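Local atomic coordinates of 4'-phospho-dehydrooxetanocin synthase (Bacillus megaterium, PDB entry 5UL3), a protein that catalyses the radical ring contraction of dAMP to an oxetane aldehyde in oxetanocin A biosynthesis, using cobalamin, a [4Fe-4S] cluster and S-adenosylmethionine. Residues 122-127 with 182-187; 142-147 with 289-294; 191-196 with 225-230. All coordinates share one frame; numbering follows the deposited sequence.

Interaction 1: residues 122-127 with 182-187; sequences LVNLCV and GLSVNF
The amide of Asn124 turns its oxygen toward the partner strand, and OD1 comes 4.2 Å from Ser184 CB. The other end of the amide, ND2, is hydrogen-bonded to Asp159. A chi1 of 180° carries the Asn124 amide forward in the strand direction, with OD1 the atom nearest Ser184. Asn124, Ser184 and Leu122 share one face of the two-strand pair, while Val123 and Leu183 lie on the other. Leu122 reaches over the glycine beside it, with CD2 4.1 Å from Gly182 CA. On the opposite face Val123 and Leu183 lie side by side and point the same way, with Val123 CB 3.7 Å from Leu183 CD2. Leu183 continues onto Leu197 of helix 190-205.

The strands are parallel neighbours, 21° apart, in the Rossmann fold that houses cobalamin. Val123 is gripped through both backbone polar groups. Its N donates to Gly182 O at 2.8 Å, and its O accepts from Ser184 N at 2.9 Å, nearly straight at 173°. Beyond the last bridge the chains part, and the cofactor is held near these strand ends. Ser184 OG is hydrogen-bonded to N3B of the cobalamin, the benzimidazole nitrogen that would bind cobalt in a base-on form. This is consistent with base-off binding. Asn217 is also hydrogen-bonded to Ser184 OG.

Past the strand ends Leu125 takes over the packing. Its CG sits 3.4 Å from Ser184 O, and its CD1 is 4.2 Å from Val185 CG2. A water weakly links Asn124 OD1 to Asn186 ND2.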
# COMPACT_ATOMS: atom_id res chain seq x y z
N LEU A 122 19.35 -5.36 0.34
CA LEU A 122 17.91 -5.61 0.28
C LEU A 122 17.43 -5.18 -1.09
O LEU A 122 17.73 -4.06 -1.52
CB LEU A 122 17.16 -4.81 1.35
CG LEU A 122 17.59 -5.13 2.78
CD1 LEU A 122 16.91 -4.18 3.75
CD2 LEU A 122 17.27 -6.59 3.12
N VAL A 123 16.68 -6.06 -1.75
CA VAL A 123 16.24 -5.87 -3.13
C VAL A 123 14.72 -5.87 -3.16
O VAL A 123 14.09 -6.87 -2.77
CB VAL A 123 16.80 -6.97 -4.04
CG1 VAL A 123 16.46 -6.67 -5.52
CG2 VAL A 123 18.31 -7.12 -3.85
N ASN A 124 14.12 -4.77 -3.62
CA ASN A 124 12.68 -4.73 -3.87
C ASN A 124 12.41 -5.18 -5.30
O ASN A 124 12.90 -4.54 -6.24
CB ASN A 124 12.12 -3.32 -3.67
CG ASN A 124 10.61 -3.27 -3.93
OD1 ASN A 124 9.90 -4.19 -3.53
ND2 ASN A 124 10.14 -2.23 -4.62
N LEU A 125 11.64 -6.25 -5.47
CA LEU A 125 11.31 -6.70 -6.82
C LEU A 125 10.15 -5.88 -7.39
O LEU A 125 9.38 -5.26 -6.66
CB LEU A 125 10.95 -8.19 -6.84
CG LEU A 125 11.93 -9.13 -6.14
CD1 LEU A 125 11.59 -10.59 -6.43
CD2 LEU A 125 13.37 -8.81 -6.50
N CYS A 126 10.05 -5.89 -8.72
CA CYS A 126 9.00 -5.16 -9.41
C CYS A 126 8.87 -5.72 -10.82
O CYS A 126 9.89 -5.88 -11.51
CB CYS A 126 9.30 -3.65 -9.49
SG CYS A 126 7.92 -2.65 -10.19
N VAL A 127 7.65 -6.02 -11.23
CA VAL A 127 7.35 -6.29 -12.64
C VAL A 127 6.99 -4.93 -13.24
O VAL A 127 5.87 -4.46 -13.09
CB VAL A 127 6.22 -7.31 -12.79
CG1 VAL A 127 5.98 -7.63 -14.27
CG2 VAL A 127 6.54 -8.58 -12.01
N GLY A 182 18.66 -10.01 0.91
CA GLY A 182 17.23 -10.16 1.13
C GLY A 182 16.44 -9.69 -0.07
O GLY A 182 16.71 -8.61 -0.61
N LEU A 183 15.44 -10.48 -0.46
CA LEU A 183 14.49 -10.10 -1.50
C LEU A 183 13.11 -9.90 -0.89
O LEU A 183 12.64 -10.75 -0.13
CB LEU A 183 14.40 -11.16 -2.60
CG LEU A 183 15.67 -11.77 -3.17
CD1 LEU A 183 15.29 -12.72 -4.33
CD2 LEU A 183 16.64 -10.66 -3.64
N SER A 184 12.47 -8.79 -1.24
CA SER A 184 11.06 -8.57 -0.92
C SER A 184 10.22 -9.10 -2.08
O SER A 184 10.33 -8.60 -3.21
CB SER A 184 10.80 -7.09 -0.66
OG SER A 184 9.51 -6.87 -0.11
N VAL A 185 9.38 -10.10 -1.82
CA VAL A 185 8.69 -10.87 -2.85
C VAL A 185 7.19 -10.64 -2.67
O VAL A 185 6.60 -11.10 -1.68
CB VAL A 185 9.02 -12.37 -2.79
CG1 VAL A 185 8.27 -13.12 -3.90
CG2 VAL A 185 10.52 -12.59 -2.90
N ASN A 186 6.58 -9.93 -3.61
CA ASN A 186 5.19 -9.52 -3.53
C ASN A 186 4.36 -10.28 -4.56
O ASN A 186 4.89 -11.07 -5.34
CB ASN A 186 5.09 -8.01 -3.76
CG ASN A 186 4.09 -7.37 -2.85
OD1 ASN A 186 3.06 -7.97 -2.54
ND2 ASN A 186 4.39 -6.17 -2.38
N PHE A 187 3.04 -10.05 -4.51
CA PHE A 187 2.11 -10.64 -5.48
C PHE A 187 2.64 -10.54 -6.90
O PHE A 187 3.06 -9.47 -7.35
CB PHE A 187 0.75 -9.95 -5.40
CG PHE A 187 0.01 -10.19 -4.12
CD1 PHE A 187 -0.67 -11.38 -3.91
CD2 PHE A 187 -0.01 -9.22 -3.12
CE1 PHE A 187 -1.35 -11.61 -2.73
CE2 PHE A 187 -0.71 -9.45 -1.93
CZ PHE A 187 -1.38 -10.64 -1.74
O HOH W 1 7.17 -4.39 -1.48

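Interaction 2: residues 142-147 with 289-294; sequences TLSSYL and TPSLDI
A chi1 of 172° turns Ser144 OG away from its own N and outward from the helix, toward Ser291. Ser291 answers with OG beside its own backbone N (chi1 -66°). The two hydroxyls meet in a hydrogen bond of 2.7 Å between Ser144 OG and Ser291 OG, and either could be the donor. This joins helix 138-149, the first helix of the cobalamin-binding Rossmann fold, to the loop between helices 283-286 and 295-300. The helix makes the crossover from strand 119-124 to the adjacent parallel strand 154-159. The loop in turn rests on helix 335-351, where Pro290 packs on Gln341 and Ile345.

Ser291 is fixed by more than one group. Its backbone is hydrogen-bonded to that of Gly141, and its OG also makes a weak hydrogen bond to Gly141 O. Its side chain touches Leu157 of strand 154-159. Asp293 adds a charged link, a salt bridge from OD2 to Arg148 NH2, so the loop is tied to the helix at two levels.

Ser145 sits one residue along from Ser144 and faces the start of the loop. Its OG lies among several backbone oxygens. Weak hydrogen bonds to Pro288 O or Gly141 O are possible, but which oxygen takes the proton is not settled. Thr142 lies at the cofactor end, touching cobalamin and Glu242. Its OG1 is turned back to Leu138 O within the helix, which leaves the methyl for the loop: Thr142 CG2 meets Pro290 CB at 4.2 Å.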
# COMPACT_ATOMS: atom_id res chain seq x y z
N THR A 142 12.25 0.74 5.41
CA THR A 142 12.23 0.72 6.87
C THR A 142 13.14 -0.36 7.45
O THR A 142 13.63 -0.20 8.57
CB THR A 142 10.80 0.51 7.40
OG1 THR A 142 10.32 -0.77 6.98
CG2 THR A 142 9.88 1.59 6.86
N LEU A 143 13.36 -1.46 6.74
CA LEU A 143 14.37 -2.42 7.21
C LEU A 143 15.75 -1.77 7.21
O LEU A 143 16.51 -1.90 8.18
CB LEU A 143 14.36 -3.66 6.34
CG LEU A 143 13.05 -4.44 6.36
CD1 LEU A 143 13.14 -5.63 5.38
CD2 LEU A 143 12.79 -4.87 7.82
N SER A 144 16.07 -1.05 6.14
CA SER A 144 17.33 -0.31 6.07
C SER A 144 17.46 0.68 7.21
O SER A 144 18.48 0.72 7.91
CB SER A 144 17.44 0.41 4.72
OG SER A 144 18.56 1.28 4.68
N SER A 145 16.44 1.53 7.40
CA SER A 145 16.61 2.59 8.40
C SER A 145 16.67 2.03 9.82
O SER A 145 17.40 2.58 10.67
CB SER A 145 15.50 3.63 8.27
OG SER A 145 14.21 3.09 8.59
N TYR A 146 15.92 0.96 10.09
CA TYR A 146 16.03 0.28 11.38
C TYR A 146 17.47 -0.18 11.64
O TYR A 146 18.05 0.08 12.70
CB TYR A 146 15.05 -0.90 11.44
CG TYR A 146 15.32 -1.80 12.62
CD1 TYR A 146 14.86 -1.47 13.88
CD2 TYR A 146 16.12 -2.93 12.48
CE1 TYR A 146 15.16 -2.28 14.98
CE2 TYR A 146 16.43 -3.73 13.56
CZ TYR A 146 15.94 -3.41 14.80
OH TYR A 146 16.26 -4.21 15.87
N LEU A 147 18.07 -0.88 10.66
CA LEU A 147 19.43 -1.39 10.82
C LEU A 147 20.45 -0.26 10.94
O LEU A 147 21.41 -0.37 11.72
CB LEU A 147 19.79 -2.30 9.64
CG LEU A 147 19.01 -3.62 9.58
CD1 LEU A 147 19.38 -4.39 8.29
CD2 LEU A 147 19.25 -4.49 10.81
N THR A 289 12.37 7.13 10.11
CA THR A 289 12.16 7.53 8.72
C THR A 289 12.67 6.47 7.75
O THR A 289 13.82 6.03 7.89
CB THR A 289 12.90 8.85 8.46
OG1 THR A 289 12.51 9.82 9.44
CG2 THR A 289 12.60 9.37 7.02
N PRO A 290 11.89 6.02 6.76
CA PRO A 290 12.43 5.08 5.78
C PRO A 290 13.66 5.65 5.10
O PRO A 290 13.78 6.87 4.91
CB PRO A 290 11.28 4.92 4.76
CG PRO A 290 10.45 6.13 4.96
CD PRO A 290 10.52 6.44 6.41
N SER A 291 14.57 4.76 4.72
CA SER A 291 15.78 5.20 4.04
C SER A 291 15.40 5.81 2.69
O SER A 291 14.49 5.33 2.02
CB SER A 291 16.74 4.03 3.85
OG SER A 291 17.21 3.57 5.13
N LEU A 292 16.12 6.86 2.29
CA LEU A 292 15.74 7.62 1.10
C LEU A 292 16.73 7.47 -0.06
O LEU A 292 16.69 8.26 -1.01
CB LEU A 292 15.54 9.09 1.46
CG LEU A 292 14.46 9.33 2.52
CD1 LEU A 292 14.41 10.79 2.97
CD2 LEU A 292 13.09 8.89 2.02
N ASP A 293 17.57 6.42 -0.01
CA ASP A 293 18.58 6.17 -1.04
C ASP A 293 18.01 6.19 -2.46
O ASP A 293 18.68 6.65 -3.40
CB ASP A 293 19.23 4.80 -0.83
CG ASP A 293 19.90 4.65 0.55
OD1 ASP A 293 19.48 5.32 1.51
OD2 ASP A 293 20.84 3.85 0.63
N ILE A 294 16.80 5.66 -2.64
CA ILE A 294 16.21 5.50 -3.98
C ILE A 294 15.41 6.71 -4.41
O ILE A 294 14.97 6.78 -5.57
CB ILE A 294 15.33 4.22 -4.00
CG1 ILE A 294 16.07 3.04 -3.38
CG2 ILE A 294 14.94 3.82 -5.43
CD1 ILE A 294 17.33 2.60 -4.13

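Interaction 3: residues 191-196 with 225-230; sequences KLAFEI and EQFFER
Around Phe194 and Phe227 the two helices run in roughly the same direction, with segment axes 12.0 Å apart and 23° between them. That wide spacing is filled by aromatic side chains. Phe194 and Phe227 form a T-shaped (edge-to-face) pair, with ring planes at 77° and centroids 5.2 Å apart. Phe194 supplies the edge: its CE1 stands over one face of the Phe227 ring, offset toward the rim, and is 3.6 Å from Phe227 CE2. Ala193 CB meets the Phe227 ring at its edge.

Arg230 crosses Phe194 obliquely. Its aliphatic chain is extended from CG to NE, which carries CD to 3.5 Å from Phe194 CD2. The guanidinium plane is only 11° from that of the ring, and its NH2 forms a salt bridge with Asp198 of helix 190-205. The backbone also reaches the ring, with Phe194 CZ 3.7 Å from Gln226 O.

Both helices belong to the cobalamin-binding Rossmann fold. Tyr231 adds a second edge-to-face partner for Phe194. Phe227 also packs on Ile236 of strand 235-237, and Ala193 on Leu125, just past strand 119-124.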
# COMPACT_ATOMS: atom_id res chain seq x y z
N LYS A 191 7.97 -15.69 -10.33
CA LYS A 191 8.89 -16.00 -11.43
C LYS A 191 10.14 -15.12 -11.37
O LYS A 191 11.27 -15.62 -11.52
CB LYS A 191 8.15 -15.83 -12.76
CG LYS A 191 9.04 -15.80 -14.00
CD LYS A 191 8.18 -15.64 -15.26
CE LYS A 191 9.04 -15.47 -16.51
NZ LYS A 191 8.20 -15.29 -17.73
N LEU A 192 9.97 -13.82 -11.11
CA LEU A 192 11.11 -12.92 -10.93
C LEU A 192 11.98 -13.34 -9.75
O LEU A 192 13.22 -13.35 -9.84
CB LEU A 192 10.58 -11.50 -10.74
CG LEU A 192 11.45 -10.28 -10.81
CD1 LEU A 192 12.22 -10.28 -12.11
CD2 LEU A 192 10.52 -9.09 -10.76
N ALA A 193 11.36 -13.67 -8.62
CA ALA A 193 12.11 -14.11 -7.45
C ALA A 193 12.92 -15.36 -7.76
O ALA A 193 14.09 -15.45 -7.38
CB ALA A 193 11.15 -14.39 -6.28
N PHE A 194 12.31 -16.35 -8.42
CA PHE A 194 13.02 -17.60 -8.68
C PHE A 194 14.19 -17.37 -9.63
O PHE A 194 15.26 -17.97 -9.45
CB PHE A 194 12.08 -18.65 -9.26
CG PHE A 194 11.32 -19.42 -8.21
CD1 PHE A 194 10.98 -18.84 -7.00
CD2 PHE A 194 10.94 -20.74 -8.44
CE1 PHE A 194 10.26 -19.56 -6.04
CE2 PHE A 194 10.24 -21.46 -7.48
CZ PHE A 194 9.89 -20.87 -6.28
N GLU A 195 14.02 -16.51 -10.63
CA GLU A 195 15.12 -16.19 -11.54
C GLU A 195 16.28 -15.54 -10.79
O GLU A 195 17.45 -15.89 -11.01
CB GLU A 195 14.64 -15.26 -12.65
CG GLU A 195 13.69 -15.91 -13.66
CD GLU A 195 13.40 -15.00 -14.85
OE1 GLU A 195 14.25 -14.14 -15.15
OE2 GLU A 195 12.32 -15.16 -15.47
N ILE A 196 15.98 -14.58 -9.92
CA ILE A 196 17.04 -13.90 -9.18
C ILE A 196 17.69 -14.85 -8.20
O ILE A 196 18.92 -14.89 -8.08
CB ILE A 196 16.49 -12.64 -8.49
CG1 ILE A 196 16.02 -11.62 -9.53
CG2 ILE A 196 17.56 -12.02 -7.59
CD1 ILE A 196 15.23 -10.47 -8.95
N GLU A 225 6.62 -23.62 1.29
CA GLU A 225 7.03 -24.93 0.80
C GLU A 225 7.52 -24.87 -0.65
O GLU A 225 8.47 -25.58 -1.01
CB GLU A 225 5.86 -25.92 0.93
CG GLU A 225 4.59 -25.52 0.17
CD GLU A 225 3.83 -24.38 0.83
OE1 GLU A 225 3.98 -24.17 2.05
OE2 GLU A 225 3.09 -23.67 0.11
N GLN A 226 6.91 -24.04 -1.48
CA GLN A 226 7.36 -23.91 -2.86
C GLN A 226 8.76 -23.32 -2.93
O GLN A 226 9.54 -23.66 -3.83
CB GLN A 226 6.39 -23.07 -3.68
CG GLN A 226 5.28 -23.85 -4.40
CD GLN A 226 4.00 -23.96 -3.59
OE1 GLN A 226 3.97 -23.64 -2.40
NE2 GLN A 226 2.92 -24.40 -4.24
N PHE A 227 9.11 -22.44 -1.98
CA PHE A 227 10.45 -21.89 -1.94
C PHE A 227 11.45 -22.90 -1.38
O PHE A 227 12.56 -23.02 -1.91
CB PHE A 227 10.47 -20.60 -1.12
CG PHE A 227 9.88 -19.42 -1.84
CD1 PHE A 227 8.52 -19.20 -1.85
CD2 PHE A 227 10.70 -18.52 -2.51
CE1 PHE A 227 7.98 -18.11 -2.52
CE2 PHE A 227 10.17 -17.43 -3.17
CZ PHE A 227 8.80 -17.23 -3.17
N PHE A 228 11.08 -23.62 -0.32
CA PHE A 228 11.99 -24.58 0.28
C PHE A 228 12.27 -25.75 -0.67
O PHE A 228 13.36 -26.33 -0.64
CB PHE A 228 11.43 -25.10 1.60
CG PHE A 228 11.38 -24.06 2.70
CD1 PHE A 228 12.39 -23.12 2.84
CD2 PHE A 228 10.32 -24.04 3.60
CE1 PHE A 228 12.35 -22.18 3.86
CE2 PHE A 228 10.26 -23.09 4.61
CZ PHE A 228 11.28 -22.16 4.75
N GLU A 229 11.30 -26.10 -1.51
CA GLU A 229 11.48 -27.21 -2.43
C GLU A 229 12.63 -26.95 -3.40
O GLU A 229 13.43 -27.84 -3.70
CB GLU A 229 10.17 -27.46 -3.17
CG GLU A 229 10.24 -28.44 -4.32
CD GLU A 229 8.88 -28.58 -4.99
OE1 GLU A 229 7.94 -27.89 -4.54
OE2 GLU A 229 8.76 -29.38 -5.94
N ARG A 230 12.74 -25.71 -3.88
CA ARG A 230 13.78 -25.35 -4.83
C ARG A 230 15.04 -24.83 -4.15
O ARG A 230 16.15 -25.04 -4.67
CB ARG A 230 13.22 -24.32 -5.82
CG ARG A 230 14.18 -23.93 -6.93
CD ARG A 230 13.46 -23.09 -7.97
NE ARG A 230 14.33 -22.72 -9.09
CZ ARG A 230 14.48 -23.46 -10.19
NH1 ARG A 230 13.82 -24.61 -10.31
NH2 ARG A 230 15.28 -23.06 -11.16

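How the interactions relate
Interactions 1 and 2 are buried, while interaction 3 is partly buried and reaches the surface at Arg230. Interaction 1 is the centre: helix 138-149 covers one face of its strands and helix 190-205 the other. It touches interaction 2 through Leu122 CD1, 3.7 Å from Leu143 CB, and interaction 3 through Leu125 CD2, 3.5 Å from Ile196 CD1, and Val185 on Ala193. Interactions 2 and 3 do not meet; their nearest atoms are about 14 Å apart. The chemistry follows the place: backbone bonds between strands in 122-127/182-187, hydroxyls between helix and loop in 142-147/289-294, and aromatic rings between helices in 191-196/225-230. Cobalamin touches the first two contacts and lies about 11 Å from the Phe227 side chain.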